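PDB 3CSX: DUF683-containing protein from Cyanothece, which is of unknown function but, as a metalloprotein of the UPF0437 family associated with nitrogen fixation, probably binds a metal ion in that context. Local coordinates for residues 53-56 / 57-60; 46-49 / 50-53; 70-73 / 74-78; 18-21 / 22-25; 34-37 / 38-42. One frame throughout, in Å; residues are numbered along the deposited sequence.

Contact 1 (53-56 / 57-60); sequences VETA and EKTY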
loop_
_atom_site.group_PDB
_atom_site.type_symbol
_atom_site.label_atom_id
_atom_site.label_comp_id
_atom_site.label_asym_id
_atom_site.label_seq_id
_atom_site.Cartn_x
_atom_site.Cartn_y
_atom_site.Cartn_z
ATOM N N VAL B 53 8.985 20.519 -5.575
ATOM C CA VAL B 53 8.417 19.337 -6.229
ATOM C C VAL B 53 9.328 18.145 -6.069
ATOM O O VAL B 53 8.877 17.063 -5.725
ATOM C CB VAL B 53 8.052 19.590 -7.717
ATOM C CG1 VAL B 53 7.525 18.297 -8.383
ATOM C CG2 VAL B 53 7.030 20.693 -7.817
ATOM N N GLU B 54 10.630 18.356 -6.266
ATOM C CA GLU B 54 11.604 17.295 -6.110
ATOM C C GLU B 54 11.589 16.690 -4.723
ATOM O O GLU B 54 11.552 15.466 -4.553
ATOM C CB GLU B 54 13.009 17.831 -6.402
ATOM C CG GLU B 54 13.996 16.755 -6.693
ATOM C CD GLU B 54 15.197 17.270 -7.472
ATOM O OE1 GLU B 54 15.759 18.321 -7.097
ATOM O OE2 GLU B 54 15.567 16.619 -8.472
ATOM N N THR B 55 11.614 17.566 -3.726
ATOM C CA THR B 55 11.611 17.134 -2.350
ATOM C C THR B 55 10.335 16.382 -2.007
ATOM O O THR B 55 10.403 15.341 -1.393
ATOM C CB THR B 55 11.872 18.316 -1.374
ATOM O OG1 THR B 55 13.121 18.966 -1.706
ATOM C CG2 THR B 55 11.933 17.831 0.059
ATOM N N ALA B 56 9.174 16.913 -2.404
ATOM C CA ALA B 56 7.889 16.210 -2.217
ATOM C C ALA B 56 7.824 14.838 -2.914
ATOM O O ALA B 56 7.341 13.884 -2.365
ATOM C CB ALA B 56 6.755 17.085 -2.686
ATOM N N GLU B 57 8.336 14.750 -4.138
ATOM C CA GLU B 57 8.364 13.452 -4.823
ATOM C C GLU B 57 9.173 12.423 -4.057
ATOM O O GLU B 57 8.735 11.317 -3.913
ATOM C CB GLU B 57 8.860 13.597 -6.281
ATOM C CG GLU B 57 9.094 12.254 -7.043
ATOM C CD GLU B 57 7.836 11.425 -7.210
ATOM O OE1 GLU B 57 6.730 12.003 -7.222
ATOM O OE2 GLU B 57 7.950 10.187 -7.357
ATOM N N LYS B 58 10.371 12.791 -3.593
ATOM C CA LYS B 58 11.265 11.901 -2.863
ATOM C C LYS B 58 10.574 11.396 -1.583
ATOM O O LYS B 58 10.583 10.202 -1.229
ATOM C CB LYS B 58 12.504 12.754 -2.535
ATOM C CG LYS B 58 13.824 12.052 -2.208
ATOM C CD LYS B 58 14.982 13.049 -2.563
ATOM C CE LYS B 58 14.859 14.394 -1.767
ATOM N NZ LYS B 58 15.064 15.725 -2.490
ATOM N N THR B 59 9.947 12.343 -0.892
ATOM C CA THR B 59 9.207 12.053 0.321
ATOM C C THR B 59 8.038 11.111 0.017
ATOM O O THR B 59 7.819 10.123 0.721
ATOM C CB THR B 59 8.718 13.360 0.957
ATOM O OG1 THR B 59 9.852 14.180 1.241
ATOM C CG2 THR B 59 7.983 13.045 2.290
ATOM N N TYR B 60 7.305 11.406 -1.045
ATOM C CA TYR B 60 6.149 10.574 -1.413
ATOM C C TYR B 60 6.562 9.124 -1.642
ATOM O O TYR B 60 5.936 8.198 -1.143
ATOM C CB TYR B 60 5.461 11.138 -2.654
ATOM C CG TYR B 60 4.534 10.129 -3.259
ATOM C CD1 TYR B 60 3.299 9.855 -2.673
ATOM C CD2 TYR B 60 4.912 9.422 -4.413
ATOM C CE1 TYR B 60 2.460 8.902 -3.216
ATOM C CE2 TYR B 60 4.100 8.471 -4.957
ATOM C CZ TYR B 60 2.859 8.223 -4.367
ATOM O OH TYR B 60 2.031 7.256 -4.914
#

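Contact 2 (46-49 / 50-53); sequences PTDY and ENLV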
loop_
_atom_site.group_PDB
_atom_site.type_symbol
_atom_site.label_atom_id
_atom_site.label_comp_id
_atom_site.label_asym_id
_atom_site.label_seq_id
_atom_site.Cartn_x
_atom_site.Cartn_y
_atom_site.Cartn_z
ATOM N N PRO B 46 9.674 31.635 1.537
ATOM C CA PRO B 46 9.883 31.310 0.111
ATOM C C PRO B 46 11.273 30.745 -0.277
ATOM O O PRO B 46 11.402 30.266 -1.397
ATOM C CB PRO B 46 9.687 32.664 -0.568
ATOM C CG PRO B 46 10.202 33.625 0.462
ATOM C CD PRO B 46 9.757 33.093 1.754
ATOM N N THR B 47 12.276 30.799 0.607
ATOM C CA THR B 47 13.624 30.293 0.229
ATOM C C THR B 47 13.539 28.861 -0.254
ATOM O O THR B 47 12.891 28.040 0.372
ATOM C CB THR B 47 14.606 30.354 1.405
ATOM O OG1 THR B 47 14.516 31.645 2.024
ATOM C CG2 THR B 47 16.050 30.064 0.939
ATOM N N ASP B 48 14.180 28.557 -1.384
ATOM C CA ASP B 48 14.234 27.200 -1.894
ATOM C C ASP B 48 12.871 26.682 -2.376
ATOM O O ASP B 48 12.641 25.488 -2.379
ATOM C CB ASP B 48 14.839 26.241 -0.857
ATOM C CG ASP B 48 16.352 26.432 -0.714
ATOM O OD1 ASP B 48 16.986 26.962 -1.672
ATOM O OD2 ASP B 48 16.872 26.048 0.341
ATOM N N TYR B 49 11.990 27.582 -2.799
ATOM C CA TYR B 49 10.707 27.118 -3.356
ATOM C C TYR B 49 10.886 26.306 -4.641
ATOM O O TYR B 49 10.043 25.465 -4.984
ATOM C CB TYR B 49 9.701 28.243 -3.517
ATOM C CG TYR B 49 9.921 29.190 -4.684
ATOM C CD1 TYR B 49 9.639 28.787 -6.003
ATOM C CD2 TYR B 49 10.346 30.485 -4.470
ATOM C CE1 TYR B 49 9.817 29.646 -7.064
ATOM C CE2 TYR B 49 10.501 31.380 -5.542
ATOM C CZ TYR B 49 10.253 30.924 -6.838
ATOM O OH TYR B 49 10.418 31.758 -7.910
ATOM N N GLU B 50 12.012 26.532 -5.327
ATOM C CA GLU B 50 12.314 25.780 -6.561
ATOM C C GLU B 50 12.565 24.319 -6.290
ATOM O O GLU B 50 12.390 23.492 -7.201
ATOM C CB GLU B 50 13.475 26.389 -7.325
ATOM C CG GLU B 50 13.085 27.735 -7.899
ATOM C CD GLU B 50 14.125 28.304 -8.807
ATOM O OE1 GLU B 50 15.142 27.623 -9.061
ATOM O OE2 GLU B 50 13.925 29.440 -9.265
ATOM N N ASN B 51 12.913 24.002 -5.046
ATOM C CA ASN B 51 13.120 22.615 -4.603
ATOM C C ASN B 51 11.880 21.841 -4.162
ATOM O O ASN B 51 11.977 20.645 -3.906
ATOM C CB ASN B 51 14.125 22.517 -3.476
ATOM C CG ASN B 51 15.440 23.152 -3.798
ATOM O OD1 ASN B 51 15.690 23.607 -4.922
ATOM N ND2 ASN B 51 16.309 23.171 -2.804
ATOM N N LEU B 52 10.731 22.500 -4.084
ATOM C CA LEU B 52 9.506 21.839 -3.581
ATOM C C LEU B 52 9.106 20.525 -4.251
ATOM O O LEU B 52 8.902 19.527 -3.578
ATOM C CB LEU B 52 8.324 22.794 -3.628
ATOM C CG LEU B 52 8.404 23.929 -2.603
ATOM C CD1 LEU B 52 7.466 25.015 -2.984
ATOM C CD2 LEU B 52 8.098 23.445 -1.166
ATOM N N VAL B 53 8.985 20.519 -5.575
ATOM C CA VAL B 53 8.417 19.337 -6.229
ATOM C C VAL B 53 9.328 18.145 -6.069
ATOM O O VAL B 53 8.877 17.063 -5.725
ATOM C CB VAL B 53 8.052 19.590 -7.717
ATOM C CG1 VAL B 53 7.525 18.297 -8.383
ATOM C CG2 VAL B 53 7.030 20.693 -7.817
#

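Contact 3 (70-73 / 74-78); sequences KKKL and NIWEE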
loop_
_atom_site.group_PDB
_atom_site.type_symbol
_atom_site.label_atom_id
_atom_site.label_comp_id
_atom_site.label_asym_id
_atom_site.label_seq_id
_atom_site.Cartn_x
_atom_site.Cartn_y
_atom_site.Cartn_z
ATOM N N LYS B 70 3.967 -2.021 5.142
ATOM C CA LYS B 70 3.116 -2.136 6.321
ATOM C C LYS B 70 1.845 -2.937 6.056
ATOM O O LYS B 70 1.486 -3.827 6.832
ATOM C CB LYS B 70 2.840 -0.750 6.924
ATOM C CG LYS B 70 4.020 -0.284 7.757
ATOM C CD LYS B 70 3.790 1.088 8.351
ATOM C CE LYS B 70 5.065 1.643 8.974
ATOM N NZ LYS B 70 4.705 2.787 9.875
ATOM N N LYS B 71 1.186 -2.635 4.947
ATOM C CA LYS B 71 0.009 -3.394 4.483
ATOM C C LYS B 71 0.339 -4.863 4.201
ATOM O O LYS B 71 -0.435 -5.735 4.570
ATOM C CB LYS B 71 -0.586 -2.737 3.238
ATOM C CG LYS B 71 -1.266 -1.393 3.555
ATOM C CD LYS B 71 -1.598 -0.560 2.306
ATOM C CE LYS B 71 -2.795 0.389 2.576
ATOM N NZ LYS B 71 -2.756 0.998 3.969
ATOM N N LYS B 72 1.481 -5.122 3.545
ATOM C CA LYS B 72 1.962 -6.494 3.329
ATOM C C LYS B 72 2.146 -7.216 4.664
ATOM O O LYS B 72 1.683 -8.358 4.824
ATOM C CB LYS B 72 3.289 -6.512 2.524
ATOM C CG LYS B 72 3.690 -7.912 2.042
ATOM C CD LYS B 72 4.824 -7.899 1.029
ATOM C CE LYS B 72 6.208 -7.657 1.691
ATOM N NZ LYS B 72 7.241 -7.555 0.625
ATOM N N LEU B 73 2.815 -6.549 5.613
ATOM C CA LEU B 73 3.059 -7.124 6.954
ATOM C C LEU B 73 1.754 -7.550 7.617
ATOM O O LEU B 73 1.630 -8.685 8.096
ATOM C CB LEU B 73 3.828 -6.155 7.859
ATOM C CG LEU B 73 4.075 -6.591 9.322
ATOM C CD1 LEU B 73 4.885 -7.877 9.370
ATOM C CD2 LEU B 73 4.779 -5.510 10.103
ATOM N N ASN B 74 0.768 -6.667 7.612
ATOM C CA ASN B 74 -0.533 -7.022 8.185
ATOM C C ASN B 74 -1.110 -8.260 7.514
ATOM O O ASN B 74 -1.522 -9.208 8.198
ATOM C CB ASN B 74 -1.520 -5.857 8.122
ATOM C CG ASN B 74 -1.217 -4.770 9.132
ATOM O OD1 ASN B 74 -0.846 -5.048 10.283
ATOM N ND2 ASN B 74 -1.382 -3.508 8.714
ATOM N N ILE B 75 -1.095 -8.276 6.181
ATOM C CA ILE B 75 -1.594 -9.430 5.418
ATOM C C ILE B 75 -0.814 -10.704 5.754
ATOM O O ILE B 75 -1.423 -11.761 5.969
ATOM C CB ILE B 75 -1.600 -9.164 3.891
ATOM C CG1 ILE B 75 -2.822 -8.314 3.503
ATOM C CG2 ILE B 75 -1.633 -10.467 3.091
ATOM C CD1 ILE B 75 -2.625 -7.485 2.222
ATOM N N TRP B 76 0.514 -10.602 5.827
ATOM C CA TRP B 76 1.369 -11.748 6.145
ATOM C C TRP B 76 1.051 -12.329 7.518
ATOM O O TRP B 76 0.795 -13.544 7.656
ATOM C CB TRP B 76 2.845 -11.344 6.092
ATOM C CG TRP B 76 3.427 -11.353 4.710
ATOM C CD1 TRP B 76 2.747 -11.349 3.528
ATOM C CD2 TRP B 76 4.824 -11.335 4.375
ATOM N NE1 TRP B 76 3.641 -11.355 2.471
ATOM C CE2 TRP B 76 4.916 -11.322 2.964
ATOM C CE3 TRP B 76 6.005 -11.335 5.133
ATOM C CZ2 TRP B 76 6.142 -11.324 2.295
ATOM C CZ3 TRP B 76 7.219 -11.321 4.471
ATOM C CH2 TRP B 76 7.280 -11.322 3.058
ATOM N N GLU B 77 1.071 -11.452 8.524
ATOM C CA GLU B 77 0.797 -11.816 9.910
ATOM C C GLU B 77 -0.532 -12.550 10.029
ATOM O O GLU B 77 -0.622 -13.553 10.745
ATOM C CB GLU B 77 0.837 -10.574 10.808
ATOM C CG GLU B 77 2.263 -10.066 11.056
ATOM C CD GLU B 77 2.367 -9.016 12.139
ATOM O OE1 GLU B 77 1.341 -8.427 12.538
ATOM O OE2 GLU B 77 3.499 -8.774 12.599
ATOM N N GLU B 78 -1.542 -12.008 9.338
ATOM C CA GLU B 78 -2.818 -12.659 8.960
ATOM C C GLU B 78 -3.872 -12.897 10.040
ATOM O O GLU B 78 -4.830 -12.116 10.165
ATOM C CB GLU B 78 -2.612 -13.907 8.067
ATOM C CG GLU B 78 -2.253 -15.230 8.759
ATOM C CD GLU B 78 -1.977 -16.359 7.766
ATOM O OE1 GLU B 78 -1.397 -17.390 8.190
ATOM O OE2 GLU B 78 -2.338 -16.223 6.570
#

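Contact 4 (18-21 / 22-25); sequences ADLK and KKVR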
loop_
_atom_site.group_PDB
_atom_site.type_symbol
_atom_site.label_atom_id
_atom_site.label_comp_id
_atom_site.label_asym_id
_atom_site.label_seq_id
_atom_site.Cartn_x
_atom_site.Cartn_y
_atom_site.Cartn_z
ATOM N N ALA B 18 9.535 -11.632 10.798
ATOM C CA ALA B 18 10.585 -10.923 11.559
ATOM C C ALA B 18 11.477 -10.055 10.678
ATOM O O ALA B 18 11.827 -8.919 11.039
ATOM C CB ALA B 18 11.445 -11.914 12.371
ATOM N N ASP B 19 11.868 -10.602 9.526
ATOM C CA ASP B 19 12.641 -9.865 8.538
ATOM C C ASP B 19 11.908 -8.621 8.020
ATOM O O ASP B 19 12.493 -7.548 7.958
ATOM C CB ASP B 19 13.025 -10.787 7.370
ATOM C CG ASP B 19 13.985 -11.895 7.793
ATOM O OD1 ASP B 19 14.604 -11.775 8.892
ATOM O OD2 ASP B 19 14.112 -12.875 7.030
ATOM N N LEU B 20 10.646 -8.784 7.635
ATOM C CA LEU B 20 9.840 -7.666 7.115
ATOM C C LEU B 20 9.680 -6.590 8.189
ATOM O O LEU B 20 9.846 -5.399 7.909
ATOM C CB LEU B 20 8.460 -8.166 6.647
ATOM C CG LEU B 20 7.467 -7.153 6.044
ATOM C CD1 LEU B 20 8.081 -6.345 4.896
ATOM C CD2 LEU B 20 6.225 -7.856 5.549
ATOM N N LYS B 21 9.395 -7.012 9.422
ATOM C CA LYS B 21 9.390 -6.080 10.567
ATOM C C LYS B 21 10.645 -5.245 10.651
ATOM O O LYS B 21 10.577 -4.036 10.935
ATOM C CB LYS B 21 9.192 -6.824 11.899
ATOM C CG LYS B 21 7.813 -7.367 12.106
ATOM C CD LYS B 21 7.484 -7.573 13.598
ATOM C CE LYS B 21 5.984 -7.820 13.768
ATOM N NZ LYS B 21 5.474 -7.536 15.148
ATOM N N LYS B 22 11.793 -5.887 10.410
ATOM C CA LYS B 22 13.098 -5.239 10.462
ATOM C C LYS B 22 13.262 -4.210 9.338
ATOM O O LYS B 22 13.778 -3.114 9.548
ATOM C CB LYS B 22 14.210 -6.304 10.392
ATOM C CG LYS B 22 15.645 -5.759 10.547
ATOM C CD LYS B 22 15.967 -5.432 12.018
ATOM C CE LYS B 22 17.029 -4.337 12.130
ATOM N NZ LYS B 22 17.889 -4.272 10.916
ATOM N N LYS B 23 12.822 -4.588 8.145
ATOM C CA LYS B 23 12.880 -3.733 6.986
ATOM C C LYS B 23 11.980 -2.524 7.241
ATOM O O LYS B 23 12.359 -1.384 6.974
ATOM C CB LYS B 23 12.387 -4.527 5.780
ATOM C CG LYS B 23 12.442 -3.818 4.448
ATOM C CD LYS B 23 11.997 -4.784 3.375
ATOM C CE LYS B 23 11.853 -4.113 2.004
ATOM N NZ LYS B 23 13.149 -3.521 1.474
ATOM N N VAL B 24 10.784 -2.780 7.752
ATOM C CA VAL B 24 9.842 -1.704 7.994
ATOM C C VAL B 24 10.418 -0.701 8.979
ATOM O O VAL B 24 10.306 0.495 8.771
ATOM C CB VAL B 24 8.464 -2.219 8.424
ATOM C CG1 VAL B 24 7.650 -1.112 9.113
ATOM C CG2 VAL B 24 7.716 -2.786 7.231
ATOM N N ARG B 25 11.036 -1.184 10.056
ATOM C CA ARG B 25 11.650 -0.281 11.039
ATOM C C ARG B 25 12.778 0.574 10.476
ATOM O O ARG B 25 12.844 1.745 10.771
ATOM C CB ARG B 25 12.146 -1.062 12.265
ATOM C CG ARG B 25 12.725 -0.172 13.351
ATOM C CD ARG B 25 13.377 -1.019 14.430
ATOM N NE ARG B 25 13.556 -0.267 15.674
ATOM C CZ ARG B 25 12.631 -0.133 16.623
ATOM N NH1 ARG B 25 11.432 -0.683 16.478
ATOM N NH2 ARG B 25 12.906 0.568 17.721
#

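Contact 5 (34-37 / 38-42); sequences MKMD and LHDLA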
loop_
_atom_site.group_PDB
_atom_site.type_symbol
_atom_site.label_atom_id
_atom_site.label_comp_id
_atom_site.label_asym_id
_atom_site.label_seq_id
_atom_site.Cartn_x
_atom_site.Cartn_y
_atom_site.Cartn_z
ATOM N N MET B 34 12.861 12.206 5.738
ATOM C CA MET B 34 12.351 12.935 4.638
ATOM C C MET B 34 11.195 13.802 5.108
ATOM O O MET B 34 11.057 14.931 4.632
ATOM C CB MET B 34 11.937 12.004 3.477
ATOM C CG MET B 34 13.156 11.390 2.723
ATOM S SD MET B 34 14.177 12.669 1.999
ATOM C CE MET B 34 13.055 13.709 1.047
ATOM N N LYS B 35 10.384 13.279 6.038
ATOM C CA LYS B 35 9.302 14.084 6.591
ATOM C C LYS B 35 9.882 15.374 7.155
ATOM O O LYS B 35 9.426 16.465 6.815
ATOM C CB LYS B 35 8.597 13.312 7.692
ATOM C CG LYS B 35 7.546 14.122 8.496
ATOM C CD LYS B 35 6.891 13.162 9.460
ATOM C CE LYS B 35 6.051 13.871 10.533
ATOM N NZ LYS B 35 6.948 14.329 11.648
ATOM N N MET B 36 10.888 15.239 8.031
ATOM C CA MET B 36 11.480 16.426 8.661
ATOM C C MET B 36 12.102 17.380 7.668
ATOM O O MET B 36 11.951 18.563 7.788
ATOM C CB MET B 36 12.446 16.049 9.785
ATOM C CG MET B 36 12.854 17.282 10.589
ATOM S SD MET B 36 11.464 18.061 11.476
ATOM C CE MET B 36 11.271 16.867 12.718
ATOM N N ASP B 37 12.779 16.862 6.644
ATOM C CA ASP B 37 13.325 17.700 5.636
ATOM C C ASP B 37 12.274 18.434 4.823
ATOM O O ASP B 37 12.436 19.613 4.470
ATOM C CB ASP B 37 14.293 16.885 4.765
ATOM C CG ASP B 37 15.572 16.550 5.513
ATOM O OD1 ASP B 37 15.757 16.958 6.718
ATOM O OD2 ASP B 37 16.392 15.840 4.930
ATOM N N LEU B 38 11.173 17.764 4.547
ATOM C CA LEU B 38 10.139 18.436 3.808
ATOM C C LEU B 38 9.527 19.520 4.700
ATOM O O LEU B 38 9.258 20.612 4.243
ATOM C CB LEU B 38 9.077 17.451 3.350
ATOM C CG LEU B 38 7.952 18.173 2.593
ATOM C CD1 LEU B 38 8.442 19.003 1.345
ATOM C CD2 LEU B 38 6.860 17.171 2.224
ATOM N N HIS B 39 9.321 19.183 5.959
ATOM C CA HIS B 39 8.786 20.175 6.924
ATOM C C HIS B 39 9.668 21.407 6.957
ATOM O O HIS B 39 9.203 22.538 6.854
ATOM C CB HIS B 39 8.667 19.538 8.296
ATOM C CG HIS B 39 8.517 20.541 9.384
ATOM N ND1 HIS B 39 9.607 21.197 9.938
ATOM C CD2 HIS B 39 7.416 21.033 9.999
ATOM C CE1 HIS B 39 9.168 22.058 10.853
ATOM N NE2 HIS B 39 7.846 21.977 10.901
ATOM N N ASP B 40 10.975 21.185 7.102
ATOM C CA ASP B 40 11.919 22.286 7.171
ATOM C C ASP B 40 11.961 23.141 5.911
ATOM O O ASP B 40 12.080 24.361 5.996
ATOM C CB ASP B 40 13.332 21.774 7.537
ATOM C CG ASP B 40 13.416 21.218 8.954
ATOM O OD1 ASP B 40 12.421 21.354 9.733
ATOM O OD2 ASP B 40 14.490 20.616 9.280
ATOM N N LEU B 41 11.833 22.506 4.739
ATOM C CA LEU B 41 11.661 23.215 3.477
ATOM C C LEU B 41 10.434 24.149 3.513
ATOM O O LEU B 41 10.528 25.341 3.203
ATOM C CB LEU B 41 11.553 22.225 2.290
ATOM C CG LEU B 41 11.407 22.850 0.872
ATOM C CD1 LEU B 41 12.464 23.935 0.600
ATOM C CD2 LEU B 41 11.526 21.728 -0.187
ATOM N N ALA B 42 9.278 23.579 3.834
ATOM C CA ALA B 42 8.053 24.365 3.880
ATOM C C ALA B 42 8.228 25.537 4.877
ATOM O O ALA B 42 7.904 26.661 4.562
ATOM C CB ALA B 42 6.890 23.470 4.327
HETATM O O HOH W 1 16.444 19.804 7.614
#

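Contact 1 (53-56 / 57-60)
Thr59 sets its hydroxyl beside its own backbone N, OG1 anti to the carbonyl carbon at chi1 -59°, and this turns OG1 back along the helix onto the carbonyl oxygen of Thr55. Thr59 OG1 donates to Thr55 O at 2.9 Å, coming from above the carbonyl plane, while Thr59 N reaches the same oxygen at 3.1 Å from the opposite face. Thr55 O is thus gripped by two donors of one residue. Thr55 has the same rotamer, and its OG1 makes the equivalent backward hydrogen bond to Asn51 O, one turn earlier. Both threonines lie near the start of helix 52-77, in the helical hairpin of a Rop-like chain, and on the side that packs on helix 14-44: Thr55 meets Leu38 and Leu41, Thr59 meets Met34. A valine in place of Thr59 would probably cost Thr55 O its second donor and put a methyl against that oxygen. Regular i to i+4 bonds continue the helix, among them Tyr60 N to Ala56 O at 2.8 Å. Lys58 bends at chi3 and chi4, bringing NZ back over the preceding turn, 3.7 Å from Thr55 CA. There NZ is 5.3 Å from Glu54 OE1, opposite charges near each other but not in contact. The ring of Tyr60 leads away from this turn and packs on Asp40 of the second subunit.

Contact 2 (46-49 / 50-53)
Two backbone hydrogen bonds of i to i+3 spacing carry the chain from Asp48 and Tyr49 into the next turn. Asn51 N donates to Asp48 O at 3.1 Å, and Leu52 N to Tyr49 O at 3.2 Å. Each donor stands well above the plane of the carbonyl it meets, as fits the tight winding of a 3-10 turn; the Leu52 bond is the straighter of the two at its hydrogen. Before them, Pro46 to Tyr49 form a type II beta turn, closed by a weak bond from Tyr49 N to Pro46 O, with a cis peptide bond ahead of Pro46. The segment is the hairpin loop of the Rop-like fold, where the chain leaves helix 14-44, reverses and winds up into helix 52-77.

Apolar contact is slight and centres on Tyr49. Its CB meets CD1 of Leu52 at 4.0 Å, and the same Leu52 methyl lies 3.3 Å from Tyr49 O. With chi1 at 76°, Tyr49 CG sits between its own backbone N and carbonyl carbon, which brings the ring beside the start of the next residue: Glu50 N approaches it obliquely, and Glu50 CG passes 3.9 Å from Tyr49 CE1.

Among the polar side chains, Asp48 and Asn51 lie near one another with carboxylate and amide planes almost parallel, 13° apart, though Asn51 ND2 is still 4.0 Å from Asp48 OD1. Asp48 and Leu52 both also rest on Leu41 of helix 14-44.

Contact 3 (70-73 / 74-78)
The indole of Trp76 carries the aliphatic chain of Lys72 on one face. Lys72 CG lies over the five-membered ring, 3.8 Å from its centroid and 25° off the normal, a CH-pi contact; the two side chains run side by side and point the same way. This i to i+4 pair lies in the last turns of helix 52-77, the second helix of a Rop-like helical hairpin. The lysine chain follows the indole outward: CG is nearest NE1 at 3.5 Å, and a bend at chi3 (77°) keeps CE by the six-membered ring, 3.7 Å from CZ2. Trp76 CG stands anti to its carbonyl carbon, chi1 -83°, which swings the indole back toward the preceding turn and the lysine. Trp76 also touches Leu20 of helix 14-44 and Arg25 of the second subunit, so it is shared between hairpin and dimer; an alanine in its place is likely to open a gap there and leave the Lys72 chain without the surface it lies along.

Under the side chains, Trp76 N bonds to Lys72 O at 2.7 Å and Glu77 N to Leu73 O at 2.9 Å, both nearly in line with the carbonyl. Lys71 points elsewhere, into a salt bridge with Asp67, and beyond the helix end Glu78 makes one with Lys21 of the second subunit. Leu73, which packs on Val17 and Leu20, also crosses Glu77: its CD1 methyl lies 3.6 Å from Glu77 OE2.

Contact 4 (18-21 / 22-25)
Leu20 and Val24 make a light apolar contact one turn apart, near the beginning of helix 14-44, the first helix of the Rop-like hairpin. Leu20 CD1 comes within 4.3 Å of Val24 CG2, a loose touch between two branched side chains rather than an interlock. Val24 CG2 stands anti to its carbonyl carbon, beside the backbone N, and from there it also lies over the previous turn, 3.4 Å from Leu20 O. The same oxygen accepts from Val24 N at 2.8 Å, nearly in line with the carbonyl.

The other backbone bonds vary more in their approach. Lys23 N meets Asp19 O in the carbonyl plane, whereas Lys22 N, the donor to Ala18 O at 3.1 Å, is tilted 29° out of the plane of that carbonyl and its N-H is more bent, 144°. Lys21, Lys22, Lys23 and Arg25 form a strongly basic run, and the long chains of Lys22, Lys23 and Arg25 run off from the preceding turn.

Helix 52-77 of the same chain covers the apolar side: buried Leu20 packs on Leu73 and Trp76, Val24 and the Lys23 chain rest on Leu69, and Lys21 adds a long, weak ion pair to Glu77.

Contact 5 (34-37 / 38-42)
Met36, His39 and Asp40 gather a thioether, an imidazole and a carboxylate on one exposed patch of helix. His39 ND1 donates to Asp40 OD1 at 2.8 Å, a histidine-carboxylate bond between sequence neighbours. The oxygen lies almost exactly in the ring plane and is met on its anti side, 24° out of the carboxylate plane. This bond fixes the turn of the imidazole and places a proton on ND1.

Met36 SD joins the pair from the turn before. It stands 4.6 Å from the centroid of the His39 ring, an oblique sulfur-aromatic contact, and 3.8 Å from Asp40 OD1. Bends at chi2 (64°) and chi3 (73°) fold the methionine so that it runs beside the histidine, pointing the same way, and crosses the aspartate.

All this lies near the end of helix 14-44, the first arm of the Rop-like hairpin. The opposite side of the same turns meets helix 52-77: Met34 packs on Lys58 and Thr59, while Leu38 and Leu41 pack on Thr55.

A water bridges Asp37 and Asp40. It donates to Asp40 OD2 at 2.7 Å and to Asp37 OD1 at 3.1 Å, so two carboxylates whose oxygens are 4.6 Å apart share it, which would probably ease their like charges. Asp40 thus uses one oxygen for the histidine and the other for the water. Asp40 N bonds to Met36 O at 2.9 Å, part of the regular helical ladder.

All five contacts are local and lie at the surface, with buried residues only at Thr59 in contact 1 and Leu20 in contact 4. Contacts 4 and 5 belong to helix 14-44, contacts 1 and 3 to helix 52-77, and contact 2 turns the chain between them. They cluster at two ends of the hairpin: contacts 1, 2 and 5 meet near the loop, contacts 3 and 4 near the termini, with the centres of contacts 2 and 3 about 37 Å apart. Side-chain hydrogen bonds within the segments occur at the loop end; the far end has a CH-pi contact and apolar touches, its charges paired outside the segments. Contacts 1 and 3 both reach the second subunit, contact 3 with more residues.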